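Local coordinates for protein catechol 1,2-dioxygenase (Acinetobacter sp., PDB 1DLQ) that catalyses the iron(III)-dependent intradiol cleavage of catechol by dioxygen to cis,cis-muconate, the first step of catechol breakdown in the beta-ketoadipate pathway, at residues G119-D124 with R180-D185; G219-H224 with D251-A256; G233-T238 with G298-V303. All coordinates share one frame; numbering follows the deposited sequence.

Contact 1 (G119-D124 with R180-D185)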
ATOM      1  N   GLY A 119     -12.919  -4.276 -39.513  1.00 18.80           N
ATOM      2  CA  GLY A 119     -14.352  -4.499 -39.464  1.00 17.69           C
ATOM      3  C   GLY A 119     -14.964  -5.614 -38.631  1.00 17.51           C
ATOM      4  O   GLY A 119     -15.961  -5.389 -37.937  1.00 17.01           O
ATOM      5  N   TYR A 120     -14.383  -6.809 -38.693  1.00 16.75           N
ATOM      6  CA  TYR A 120     -14.921  -7.965 -37.988  1.00 16.27           C
ATOM      7  C   TYR A 120     -13.875  -8.854 -37.338  1.00 16.74           C
ATOM      8  O   TYR A 120     -12.711  -8.847 -37.721  1.00 17.25           O
ATOM      9  CB  TYR A 120     -15.737  -8.821 -38.964  1.00 15.62           C
ATOM     10  CG  TYR A 120     -16.104 -10.183 -38.415  1.00 16.13           C
ATOM     11  CD1 TYR A 120     -17.086 -10.326 -37.436  1.00 16.36           C
ATOM     12  CD2 TYR A 120     -15.412 -11.327 -38.824  1.00 16.77           C
ATOM     13  CE1 TYR A 120     -17.372 -11.579 -36.874  1.00 17.16           C
ATOM     14  CE2 TYR A 120     -15.685 -12.582 -38.272  1.00 16.89           C
ATOM     15  CZ  TYR A 120     -16.667 -12.701 -37.295  1.00 16.95           C
ATOM     16  OH  TYR A 120     -16.944 -13.933 -36.748  1.00 16.64           O
ATOM     17  N   ALA A 121     -14.311  -9.637 -36.359  1.00 17.12           N
ATOM     18  CA  ALA A 121     -13.435 -10.570 -35.674  1.00 18.03           C
ATOM     19  C   ALA A 121     -14.206 -11.350 -34.637  1.00 18.68           C
ATOM     20  O   ALA A 121     -15.088 -10.804 -33.973  1.00 19.50           O
ATOM     21  CB  ALA A 121     -12.291  -9.831 -35.000  1.00 17.34           C
ATOM     22  N   ARG A 122     -13.904 -12.637 -34.519  1.00 19.22           N
ATOM     23  CA  ARG A 122     -14.540 -13.436 -33.491  1.00 19.45           C
ATOM     24  C   ARG A 122     -13.586 -13.279 -32.320  1.00 20.14           C
ATOM     25  O   ARG A 122     -12.393 -13.511 -32.475  1.00 19.58           O
ATOM     26  CB  ARG A 122     -14.647 -14.904 -33.875  1.00 18.23           C
ATOM     27  CG  ARG A 122     -15.135 -15.692 -32.694  1.00 17.93           C
ATOM     28  CD  ARG A 122     -15.519 -17.101 -33.002  1.00 18.00           C
ATOM     29  NE  ARG A 122     -15.850 -17.756 -31.744  1.00 18.62           N
ATOM     30  CZ  ARG A 122     -16.334 -18.987 -31.625  1.00 18.50           C
ATOM     31  NH1 ARG A 122     -16.556 -19.731 -32.701  1.00 18.63           N
ATOM     32  NH2 ARG A 122     -16.589 -19.473 -30.418  1.00 18.10           N
ATOM     33  N   MET A 123     -14.106 -12.891 -31.156  1.00 20.78           N
ATOM     34  CA  MET A 123     -13.268 -12.654 -29.983  1.00 21.43           C
ATOM     35  C   MET A 123     -12.926 -13.831 -29.077  1.00 22.30           C
ATOM     36  O   MET A 123     -11.869 -13.836 -28.443  1.00 22.02           O
ATOM     37  CB  MET A 123     -13.899 -11.570 -29.119  1.00 21.14           C
ATOM     38  CG  MET A 123     -14.092 -10.247 -29.813  1.00 21.31           C
ATOM     39  SD  MET A 123     -14.604  -9.016 -28.607  1.00 22.17           S
ATOM     40  CE  MET A 123     -13.230  -9.074 -27.462  1.00 20.30           C
ATOM     41  N   ASP A 124     -13.811 -14.819 -28.999  1.00 23.23           N
ATOM     42  CA  ASP A 124     -13.571 -15.957 -28.120  1.00 23.72           C
ATOM     43  C   ASP A 124     -13.061 -17.189 -28.841  1.00 24.55           C
ATOM     44  O   ASP A 124     -13.217 -17.321 -30.057  1.00 24.79           O
ATOM     45  CB  ASP A 124     -14.849 -16.318 -27.376  1.00 23.09           C
ATOM     46  CG  ASP A 124     -15.925 -16.825 -28.300  1.00 23.23           C
ATOM     47  OD1 ASP A 124     -16.362 -16.067 -29.193  1.00 22.74           O
ATOM     48  OD2 ASP A 124     -16.328 -17.994 -28.135  1.00 24.12           O
ATOM     49  N   ARG A 180      -9.798  -7.995 -28.524  1.00 19.57           N
ATOM     50  CA  ARG A 180      -9.502  -7.744 -29.932  1.00 19.80           C
ATOM     51  C   ARG A 180      -9.488  -6.257 -30.237  1.00 19.83           C
ATOM     52  O   ARG A 180     -10.096  -5.455 -29.524  1.00 20.04           O
ATOM     53  CB  ARG A 180     -10.551  -8.407 -30.843  1.00 20.42           C
ATOM     54  CG  ARG A 180     -10.513  -9.917 -30.880  1.00 22.35           C
ATOM     55  CD  ARG A 180      -9.241 -10.407 -31.546  1.00 24.21           C
ATOM     56  NE  ARG A 180      -8.682 -11.556 -30.842  1.00 26.28           N
ATOM     57  CZ  ARG A 180      -9.305 -12.717 -30.689  1.00 27.43           C
ATOM     58  NH1 ARG A 180     -10.512 -12.893 -31.191  1.00 28.57           N
ATOM     59  NH2 ARG A 180      -8.730 -13.697 -30.009  1.00 29.05           N
ATOM     60  N   SER A 181      -8.775  -5.895 -31.297  1.00 19.40           N
ATOM     61  CA  SER A 181      -8.731  -4.515 -31.756  1.00 19.09           C
ATOM     62  C   SER A 181      -9.388  -4.577 -33.122  1.00 18.45           C
ATOM     63  O   SER A 181      -8.975  -5.354 -33.979  1.00 18.05           O
ATOM     64  CB  SER A 181      -7.289  -4.011 -31.887  1.00 19.17           C
ATOM     65  OG  SER A 181      -6.640  -3.991 -30.628  1.00 19.59           O
ATOM     66  N   ILE A 182     -10.424  -3.778 -33.321  1.00 18.49           N
ATOM     67  CA  ILE A 182     -11.120  -3.780 -34.596  1.00 19.06           C
ATOM     68  C   ILE A 182     -10.948  -2.422 -35.247  1.00 18.99           C
ATOM     69  O   ILE A 182     -11.214  -1.397 -34.630  1.00 18.18           O
ATOM     70  CB  ILE A 182     -12.642  -4.038 -34.420  1.00 19.63           C
ATOM     71  CG1 ILE A 182     -12.884  -5.300 -33.585  1.00 19.09           C
ATOM     72  CG2 ILE A 182     -13.305  -4.190 -35.792  1.00 19.67           C
ATOM     73  CD1 ILE A 182     -12.370  -6.554 -34.219  1.00 21.05           C
ATOM     74  N   ILE A 183     -10.481  -2.416 -36.488  1.00 19.95           N
ATOM     75  CA  ILE A 183     -10.317  -1.166 -37.221  1.00 20.90           C
ATOM     76  C   ILE A 183     -11.624  -1.003 -37.977  1.00 21.66           C
ATOM     77  O   ILE A 183     -12.008  -1.885 -38.740  1.00 21.98           O
ATOM     78  CB  ILE A 183      -9.164  -1.241 -38.254  1.00 20.85           C
ATOM     79  CG1 ILE A 183      -7.865  -1.683 -37.573  1.00 21.30           C
ATOM     80  CG2 ILE A 183      -8.981   0.111 -38.921  1.00 20.20           C
ATOM     81  CD1 ILE A 183      -7.399  -0.770 -36.450  1.00 22.15           C
ATOM     82  N   THR A 184     -12.320   0.103 -37.762  1.00 22.76           N
ATOM     83  CA  THR A 184     -13.583   0.303 -38.448  1.00 24.42           C
ATOM     84  C   THR A 184     -13.425   0.261 -39.965  1.00 25.79           C
ATOM     85  O   THR A 184     -12.370   0.607 -40.505  1.00 26.25           O
ATOM     86  CB  THR A 184     -14.258   1.626 -38.019  1.00 24.28           C
ATOM     87  OG1 THR A 184     -13.326   2.707 -38.132  1.00 23.63           O
ATOM     88  CG2 THR A 184     -14.749   1.524 -36.581  1.00 24.39           C
ATOM     89  N   ASP A 185     -14.489  -0.176 -40.637  1.00 27.11           N
ATOM     90  CA  ASP A 185     -14.527  -0.308 -42.091  1.00 27.81           C
ATOM     91  C   ASP A 185     -15.021   0.952 -42.804  1.00 28.60           C
ATOM     92  O   ASP A 185     -15.113   2.024 -42.209  1.00 28.24           O
ATOM     93  CB  ASP A 185     -15.425  -1.488 -42.461  1.00 27.41           C
ATOM     94  CG  ASP A 185     -16.878  -1.278 -42.039  1.00 27.51           C
ATOM     95  OD1 ASP A 185     -17.260  -0.131 -41.705  1.00 27.01           O
ATOM     96  OD2 ASP A 185     -17.646  -2.263 -42.057  1.00 27.37           O
TER
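The tight part of this contact lies where I182 rises from its strand against A121 and G119. CD1 of I182 presses on CB of A121 at 3.4 Å, closer than carbons usually pack, while its other branch, CG2, rests on the backbone of G119, 3.6 Å from the carbonyl carbon C. Next to it the two segments are pinned by one backbone hydrogen bond, from G119 N to I183 O, 2.7 Å long and nearly straight at 167°. At the other end the M123 and R180 side chains run antiparallel alongside one another: CG of M123 lies 3.7 Å from CG of R180, and CE of M123 reaches back to within 3.8 Å of R180 N. The arginine chain folds at chi2 (-67°) and again at chi3, bringing its guanidinium beside the backbone of R122 and M123, where its exact place is doubtful. The looser side belongs to Y120 and R122, whose side chains leave the contact. R122 instead grips D124 side-on, with NH2 to OD2 at 2.7 Å and NE to OD1 at 3.1 Å. The strand axes run nearly antiparallel, 162°, but 7.5 Å apart. A121 pairs with R193 of strand 189-195, whereas R180 bonds through its backbone to I155 of strand 152-156. End strand 120-122 thus meets 179-183, second from the other end of the sheet order, at the margin of the intradiol dioxygenase beta-sandwich.

Contact 2 (G219-H224 with D251-A256). With HG (mercury (II) ion), chain D; FE (Fe (III) ion), chain C.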
ATOM      1  N   GLY A 219     -18.297  -6.496  -3.358  1.00 16.11           N
ATOM      2  CA  GLY A 219     -17.286  -6.168  -4.349  1.00 15.94           C
ATOM      3  C   GLY A 219     -17.656  -6.676  -5.721  1.00 16.01           C
ATOM      4  O   GLY A 219     -16.799  -7.075  -6.496  1.00 16.23           O
ATOM      5  N   ASN A 220     -18.946  -6.648  -6.030  1.00 16.91           N
ATOM      6  CA  ASN A 220     -19.435  -7.136  -7.310  1.00 16.75           C
ATOM      7  C   ASN A 220     -19.648  -6.068  -8.352  1.00 16.24           C
ATOM      8  O   ASN A 220     -20.080  -4.953  -8.048  1.00 16.13           O
ATOM      9  CB  ASN A 220     -20.750  -7.875  -7.119  1.00 17.85           C
ATOM     10  CG  ASN A 220     -20.633  -9.001  -6.126  1.00 19.96           C
ATOM     11  OD1 ASN A 220     -19.801  -9.899  -6.278  1.00 21.32           O
ATOM     12  ND2 ASN A 220     -21.467  -8.966  -5.098  1.00 20.95           N
ATOM     13  N   ARG A 221     -19.338  -6.429  -9.590  1.00 15.68           N
ATOM     14  CA  ARG A 221     -19.529  -5.544 -10.725  1.00 15.76           C
ATOM     15  C   ARG A 221     -20.554  -6.193 -11.645  1.00 14.98           C
ATOM     16  O   ARG A 221     -20.583  -7.412 -11.788  1.00 14.38           O
ATOM     17  CB  ARG A 221     -18.230  -5.343 -11.511  1.00 15.89           C
ATOM     18  CG  ARG A 221     -17.077  -4.723 -10.734  1.00 17.21           C
ATOM     19  CD  ARG A 221     -16.119  -4.064 -11.713  1.00 17.29           C
ATOM     20  NE  ARG A 221     -16.790  -2.928 -12.344  1.00 19.41           N
ATOM     21  CZ  ARG A 221     -16.347  -2.259 -13.405  1.00 21.60           C
ATOM     22  NH1 ARG A 221     -15.198  -2.586 -14.014  1.00 22.54           N
ATOM     23  NH2 ARG A 221     -17.073  -1.249 -13.867  1.00 22.79           N
ATOM     24  N   PRO A 222     -21.425  -5.387 -12.265  1.00 14.95           N
ATOM     25  CA  PRO A 222     -22.439  -5.920 -13.177  1.00 15.00           C
ATOM     26  C   PRO A 222     -21.731  -6.357 -14.468  1.00 15.47           C
ATOM     27  O   PRO A 222     -20.603  -5.935 -14.730  1.00 14.85           O
ATOM     28  CB  PRO A 222     -23.342  -4.712 -13.398  1.00 14.59           C
ATOM     29  CG  PRO A 222     -22.332  -3.590 -13.406  1.00 14.48           C
ATOM     30  CD  PRO A 222     -21.574  -3.925 -12.141  1.00 14.17           C
ATOM     31  N   ALA A 223     -22.379  -7.201 -15.267  1.00 15.78           N
ATOM     32  CA  ALA A 223     -21.779  -7.665 -16.514  1.00 15.72           C
ATOM     33  C   ALA A 223     -21.556  -6.471 -17.435  1.00 15.80           C
ATOM     34  O   ALA A 223     -22.452  -5.647 -17.630  1.00 16.17           O
ATOM     35  CB  ALA A 223     -22.682  -8.690 -17.186  1.00 15.58           C
ATOM     36  N   HIS A 224     -20.360  -6.385 -18.006  1.00 15.66           N
ATOM     37  CA  HIS A 224     -20.022  -5.269 -18.880  1.00 15.50           C
ATOM     38  C   HIS A 224     -18.913  -5.602 -19.872  1.00 15.74           C
ATOM     39  O   HIS A 224     -18.186  -6.595 -19.726  1.00 14.91           O
ATOM     40  CB  HIS A 224     -19.552  -4.095 -18.049  1.00 14.70           C
ATOM     41  CG  HIS A 224     -18.358  -4.419 -17.218  1.00 14.62           C
ATOM     42  ND1 HIS A 224     -18.437  -5.177 -16.070  1.00 14.67           N
ATOM     43  CD2 HIS A 224     -17.043  -4.179 -17.422  1.00 14.88           C
ATOM     44  CE1 HIS A 224     -17.222  -5.387 -15.598  1.00 14.46           C
ATOM     45  NE2 HIS A 224     -16.358  -4.793 -16.401  1.00 15.60           N
ATOM     46  N   ASP A 251     -25.538  -0.824  -9.004  1.00 24.62           N
ATOM     47  CA  ASP A 251     -24.920  -0.973  -7.700  1.00 23.96           C
ATOM     48  C   ASP A 251     -23.531  -1.564  -7.887  1.00 22.68           C
ATOM     49  O   ASP A 251     -23.104  -2.453  -7.151  1.00 23.13           O
ATOM     50  CB  ASP A 251     -25.786  -1.858  -6.792  1.00 25.95           C
ATOM     51  CG  ASP A 251     -25.247  -1.946  -5.373  1.00 27.30           C
ATOM     52  OD1 ASP A 251     -24.909  -0.888  -4.789  1.00 27.86           O
ATOM     53  OD2 ASP A 251     -25.177  -3.073  -4.836  1.00 28.59           O
ATOM     54  N   ASP A 252     -22.839  -1.053  -8.898  1.00 21.10           N
ATOM     55  CA  ASP A 252     -21.491  -1.484  -9.232  1.00 20.07           C
ATOM     56  C   ASP A 252     -20.515  -1.035  -8.142  1.00 19.65           C
ATOM     57  O   ASP A 252     -20.482   0.135  -7.774  1.00 19.88           O
ATOM     58  CB  ASP A 252     -21.124  -0.905 -10.605  1.00 19.87           C
ATOM     59  CG  ASP A 252     -19.669  -1.103 -10.970  1.00 20.15           C
ATOM     60  OD1 ASP A 252     -19.057  -2.123 -10.587  1.00 20.33           O
ATOM     61  OD2 ASP A 252     -19.138  -0.234 -11.682  1.00 21.61           O
ATOM     62  N   PHE A 253     -19.729  -1.971  -7.617  1.00 18.66           N
ATOM     63  CA  PHE A 253     -18.778  -1.647  -6.564  1.00 18.27           C
ATOM     64  C   PHE A 253     -17.702  -0.658  -7.032  1.00 19.01           C
ATOM     65  O   PHE A 253     -17.020  -0.029  -6.212  1.00 18.60           O
ATOM     66  CB  PHE A 253     -18.157  -2.945  -6.014  1.00 17.08           C
ATOM     67  CG  PHE A 253     -16.672  -3.058  -6.207  1.00 16.32           C
ATOM     68  CD1 PHE A 253     -16.128  -3.252  -7.469  1.00 15.85           C
ATOM     69  CD2 PHE A 253     -15.813  -2.967  -5.119  1.00 15.83           C
ATOM     70  CE1 PHE A 253     -14.750  -3.352  -7.647  1.00 14.95           C
ATOM     71  CE2 PHE A 253     -14.435  -3.066  -5.287  1.00 15.71           C
ATOM     72  CZ  PHE A 253     -13.904  -3.259  -6.557  1.00 14.64           C
ATOM     73  N   ALA A 254     -17.572  -0.516  -8.350  1.00 19.15           N
ATOM     74  CA  ALA A 254     -16.591   0.388  -8.943  1.00 19.18           C
ATOM     75  C   ALA A 254     -17.238   1.695  -9.398  1.00 19.04           C
ATOM     76  O   ALA A 254     -16.565   2.586  -9.919  1.00 19.11           O
ATOM     77  CB  ALA A 254     -15.908  -0.295 -10.126  1.00 19.39           C
ATOM     78  N   TYR A 255     -18.550   1.794  -9.217  1.00 18.80           N
ATOM     79  CA  TYR A 255     -19.297   2.996  -9.585  1.00 19.01           C
ATOM     80  C   TYR A 255     -19.016   3.466 -11.016  1.00 19.57           C
ATOM     81  O   TYR A 255     -18.935   4.669 -11.279  1.00 20.09           O
ATOM     82  CB  TYR A 255     -18.956   4.127  -8.614  1.00 17.91           C
ATOM     83  CG  TYR A 255     -19.006   3.716  -7.164  1.00 17.57           C
ATOM     84  CD1 TYR A 255     -20.222   3.645  -6.489  1.00 16.99           C
ATOM     85  CD2 TYR A 255     -17.845   3.370  -6.468  1.00 17.10           C
ATOM     86  CE1 TYR A 255     -20.293   3.244  -5.161  1.00 16.55           C
ATOM     87  CE2 TYR A 255     -17.907   2.964  -5.126  1.00 17.29           C
ATOM     88  CZ  TYR A 255     -19.144   2.907  -4.485  1.00 16.69           C
ATOM     89  OH  TYR A 255     -19.252   2.513  -3.173  1.00 17.37           O
ATOM     90  N   ALA A 256     -18.888   2.523 -11.939  1.00 19.66           N
ATOM     91  CA  ALA A 256     -18.587   2.849 -13.321  1.00 20.06           C
ATOM     92  C   ALA A 256     -19.820   3.084 -14.189  1.00 20.80           C
ATOM     93  O   ALA A 256     -19.738   3.735 -15.224  1.00 20.92           O
ATOM     94  CB  ALA A 256     -17.738   1.741 -13.921  1.00 19.35           C
TER
HETATM   95 HG    HG D 401     -14.285  -6.606  -6.901  0.65 27.90          HG
HETATM   96 FE    FE C 400     -14.127  -5.236 -16.178  1.00 18.83          FE
HETATM   97  O   HOH W   1     -12.361  -4.561 -14.900  1.00 17.21           O
HETATM   98  O   HOH W   2     -14.495  -6.430  -9.355  1.00 14.75           O
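The guanidinium of R221 is held between A254 CB, 3.4 Å above one face, and H224 CE1, 3.7 Å above the other, both offset toward the rim. At the edge of this guanidinium lie the carboxylate of D252, the planes 20° apart, and water 1, a ligand of the iron. R221 takes D252 side-on: NE gives to OD1 at 3.0 Å and NH2 to OD2 at 3.2 Å, each on the syn side. With CG anti to the backbone N (chi1 171°), D252 points its carboxylate alongside the arginine. From the opposite face of the carboxylate, A254 N bonds to OD1, closing an Asx turn, and A256 N to OD2. Four donors fix the group, and through the side-on grip D252 positions R221 next to H224 and water 1. The F253 ring carries G219 O and the mercury(II) ion on one face, and R221 CG at its edge; F253 N donates to N220 O. P222 CD packs on D252 CB at 3.4 Å. H224 gives ND1 to P222 O at 2.7 Å, in its ring plane, which sets the imidazole's rotation and leaves NE2 for iron at 2.3 Å; Y164, Y200 and H226 complete the protein ligands. Both segments are loops: 219-224 runs from helix 207-214 into strand 224-230, while the second lies between strands 237-243 and 262-268, with Q240 of strand 237-243 touching R221, H224 and A256.

Contact 3 (G233-T238 with G298-V303)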
ATOM      1  N   GLY A 233      -7.080  12.928 -35.138  1.00 25.75           N
ATOM      2  CA  GLY A 233      -7.877  14.113 -34.888  1.00 25.13           C
ATOM      3  C   GLY A 233      -8.833  14.032 -33.712  1.00 24.23           C
ATOM      4  O   GLY A 233      -9.537  15.001 -33.416  1.00 24.09           O
ATOM      5  N   HIS A 234      -8.874  12.890 -33.035  1.00 23.41           N
ATOM      6  CA  HIS A 234      -9.776  12.751 -31.895  1.00 22.63           C
ATOM      7  C   HIS A 234      -9.090  12.256 -30.641  1.00 22.13           C
ATOM      8  O   HIS A 234      -7.997  11.682 -30.700  1.00 21.90           O
ATOM      9  CB  HIS A 234     -10.929  11.806 -32.222  1.00 21.96           C
ATOM     10  CG  HIS A 234     -11.786  12.271 -33.356  1.00 22.03           C
ATOM     11  ND1 HIS A 234     -11.381  12.200 -34.672  1.00 22.05           N
ATOM     12  CD2 HIS A 234     -13.009  12.852 -33.367  1.00 22.03           C
ATOM     13  CE1 HIS A 234     -12.320  12.716 -35.445  1.00 22.52           C
ATOM     14  NE2 HIS A 234     -13.319  13.120 -34.679  1.00 22.57           N
ATOM     15  N   ARG A 235      -9.741  12.491 -29.506  1.00 21.36           N
ATOM     16  CA  ARG A 235      -9.216  12.043 -28.223  1.00 20.61           C
ATOM     17  C   ARG A 235      -9.598  10.583 -28.025  1.00 20.26           C
ATOM     18  O   ARG A 235     -10.626  10.125 -28.533  1.00 20.44           O
ATOM     19  CB  ARG A 235      -9.794  12.873 -27.081  1.00 20.22           C
ATOM     20  CG  ARG A 235      -9.454  14.345 -27.152  1.00 20.13           C
ATOM     21  CD  ARG A 235      -9.890  15.045 -25.889  1.00 19.55           C
ATOM     22  NE  ARG A 235     -11.304  14.818 -25.618  1.00 19.15           N
ATOM     23  CZ  ARG A 235     -11.959  15.345 -24.590  1.00 19.32           C
ATOM     24  NH1 ARG A 235     -11.324  16.135 -23.735  1.00 19.15           N
ATOM     25  NH2 ARG A 235     -13.250  15.077 -24.414  1.00 19.19           N
ATOM     26  N   LYS A 236      -8.764   9.858 -27.288  1.00 19.70           N
ATOM     27  CA  LYS A 236      -9.006   8.449 -27.028  1.00 19.27           C
ATOM     28  C   LYS A 236     -10.195   8.333 -26.086  1.00 19.08           C
ATOM     29  O   LYS A 236     -10.283   9.049 -25.085  1.00 19.35           O
ATOM     30  CB  LYS A 236      -7.765   7.816 -26.402  1.00 19.74           C
ATOM     31  CG  LYS A 236      -7.801   6.306 -26.337  1.00 21.10           C
ATOM     32  CD  LYS A 236      -6.464   5.754 -25.885  1.00 21.89           C
ATOM     33  CE  LYS A 236      -6.437   4.243 -26.001  1.00 23.36           C
ATOM     34  NZ  LYS A 236      -5.074   3.695 -25.751  1.00 24.60           N
ATOM     35  N   LEU A 237     -11.119   7.438 -26.416  1.00 18.00           N
ATOM     36  CA  LEU A 237     -12.302   7.252 -25.595  1.00 16.92           C
ATOM     37  C   LEU A 237     -12.180   5.985 -24.748  1.00 16.24           C
ATOM     38  O   LEU A 237     -11.908   4.901 -25.268  1.00 15.49           O
ATOM     39  CB  LEU A 237     -13.541   7.124 -26.486  1.00 16.32           C
ATOM     40  CG  LEU A 237     -14.942   7.444 -25.961  1.00 16.21           C
ATOM     41  CD1 LEU A 237     -15.894   6.623 -26.792  1.00 15.51           C
ATOM     42  CD2 LEU A 237     -15.133   7.114 -24.490  1.00 16.04           C
ATOM     43  N   THR A 238     -12.361   6.126 -23.440  1.00 15.97           N
ATOM     44  CA  THR A 238     -12.338   4.973 -22.549  1.00 15.78           C
ATOM     45  C   THR A 238     -13.759   4.902 -22.021  1.00 15.86           C
ATOM     46  O   THR A 238     -14.257   5.849 -21.413  1.00 16.28           O
ATOM     47  CB  THR A 238     -11.353   5.136 -21.364  1.00 15.81           C
ATOM     48  OG1 THR A 238     -10.015   5.275 -21.862  1.00 15.75           O
ATOM     49  CG2 THR A 238     -11.407   3.900 -20.456  1.00 15.58           C
ATOM     50  N   GLY A 298      -4.945  20.564 -30.728  1.00 31.93           N
ATOM     51  CA  GLY A 298      -3.952  19.601 -31.172  1.00 31.08           C
ATOM     52  C   GLY A 298      -3.460  18.558 -30.183  1.00 30.56           C
ATOM     53  O   GLY A 298      -2.558  17.782 -30.508  1.00 30.63           O
ATOM     54  N   VAL A 299      -4.033  18.511 -28.986  1.00 29.55           N
ATOM     55  CA  VAL A 299      -3.571  17.533 -28.008  1.00 28.79           C
ATOM     56  C   VAL A 299      -4.692  16.784 -27.295  1.00 27.58           C
ATOM     57  O   VAL A 299      -5.783  17.320 -27.093  1.00 27.15           O
ATOM     58  CB  VAL A 299      -2.669  18.205 -26.946  1.00 29.17           C
ATOM     59  CG1 VAL A 299      -1.466  18.849 -27.620  1.00 29.59           C
ATOM     60  CG2 VAL A 299      -3.463  19.248 -26.172  1.00 29.29           C
ATOM     61  N   ASP A 300      -4.417  15.536 -26.927  1.00 26.41           N
ATOM     62  CA  ASP A 300      -5.395  14.727 -26.211  1.00 25.48           C
ATOM     63  C   ASP A 300      -5.183  15.070 -24.741  1.00 24.51           C
ATOM     64  O   ASP A 300      -4.319  14.507 -24.079  1.00 23.86           O
ATOM     65  CB  ASP A 300      -5.137  13.241 -26.422  1.00 25.20           C
ATOM     66  CG  ASP A 300      -6.303  12.395 -25.988  1.00 24.84           C
ATOM     67  OD1 ASP A 300      -6.882  12.679 -24.923  1.00 24.54           O
ATOM     68  OD2 ASP A 300      -6.634  11.434 -26.706  1.00 25.66           O
ATOM     69  N   ASN A 301      -5.979  16.002 -24.240  1.00 24.20           N
ATOM     70  CA  ASN A 301      -5.840  16.453 -22.867  1.00 23.96           C
ATOM     71  C   ASN A 301      -6.321  15.480 -21.808  1.00 23.61           C
ATOM     72  O   ASN A 301      -6.251  15.789 -20.616  1.00 23.44           O
ATOM     73  CB  ASN A 301      -6.575  17.780 -22.672  1.00 24.39           C
ATOM     74  CG  ASN A 301      -8.061  17.660 -22.912  1.00 24.96           C
ATOM     75  OD1 ASN A 301      -8.826  18.554 -22.554  1.00 27.06           O
ATOM     76  ND2 ASN A 301      -8.482  16.561 -23.526  1.00 24.21           N
ATOM     77  N   GLN A 302      -6.812  14.316 -22.213  1.00 22.41           N
ATOM     78  CA  GLN A 302      -7.290  13.386 -21.214  1.00 21.90           C
ATOM     79  C   GLN A 302      -6.830  11.943 -21.310  1.00 22.04           C
ATOM     80  O   GLN A 302      -7.353  11.089 -20.595  1.00 22.36           O
ATOM     81  CB  GLN A 302      -8.823  13.468 -21.106  1.00 21.60           C
ATOM     82  CG  GLN A 302      -9.644  13.285 -22.398  1.00 21.57           C
ATOM     83  CD  GLN A 302      -9.739  11.842 -22.883  1.00 21.18           C
ATOM     84  OE1 GLN A 302      -8.857  11.330 -23.579  1.00 20.72           O
ATOM     85  NE2 GLN A 302     -10.817  11.175 -22.498  1.00 20.87           N
ATOM     86  N   VAL A 303      -5.853  11.658 -22.171  1.00 21.79           N
ATOM     87  CA  VAL A 303      -5.350  10.291 -22.267  1.00 21.80           C
ATOM     88  C   VAL A 303      -4.549   9.964 -21.024  1.00 21.64           C
ATOM     89  O   VAL A 303      -3.757  10.776 -20.541  1.00 21.67           O
ATOM     90  CB  VAL A 303      -4.425  10.046 -23.485  1.00 22.36           C
ATOM     91  CG1 VAL A 303      -5.245   9.964 -24.737  1.00 23.20           C
ATOM     92  CG2 VAL A 303      -3.370  11.146 -23.582  1.00 21.32           C
TER
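D300 swings CG anti to its own nitrogen (chi1 -166°), which carries the carboxylate across to the backbone of R235 and K236, while R235, bent at chi3 (-55°), folds its guanidinium beneath the turn formed by D300 to V303. There Q302 CG lies over one face of the guanidinium, 3.4 Å above its plane and offset toward the rim, and the N301 amide stands at its edge. The Q302 chain crosses that of R235 at about a right angle. D300 OD2 accepts the backbone N-H of K236 at 2.7 Å, although the place of this oxygen is less sure. Its other oxygen, OD1, uses the anti lone pair to take Q302 N at 3.2 Å, an Asx turn inside the type I turn. The K236 side chain runs on extended to a cation-pi contact with F228. R235 and D300 are not paired as ions, NE of R235 and OD1 of D300 lying 5.0 Å apart. The arginine's polar partners are elsewhere: NE bonds to T293 OG1, and NH1 forms a salt bridge with D92 of the chain. The segment leading into strand 237-243 is thus tied to the loop after strand 283-291 by an aspartate that accepts a backbone N-H from each segment, K236 and Q302, and the opposite charge of D300 would still be expected to steady the buried arginine at a distance.

Contact 2 is the buried one, close to the centre of the chain and beside the iron site; contact 1 is partly buried and brings the two ends of the sheet order together, and contact 3 lies on the surface. Contacts 1 and 3 both reach the same mixed sheet, contact 1 through strands 120-122 and 179-183, contact 3 through the start of strand 237-243, which also borders contact 2. An aspartate opening an Asx turn occurs in contacts 2 and 3, but only in contact 2 does it pair with an arginine across the segments. Contact 1 relies on apolar packing and one backbone bond. Contacts 2 and 3 interleave along the chain; contact 1 precedes both.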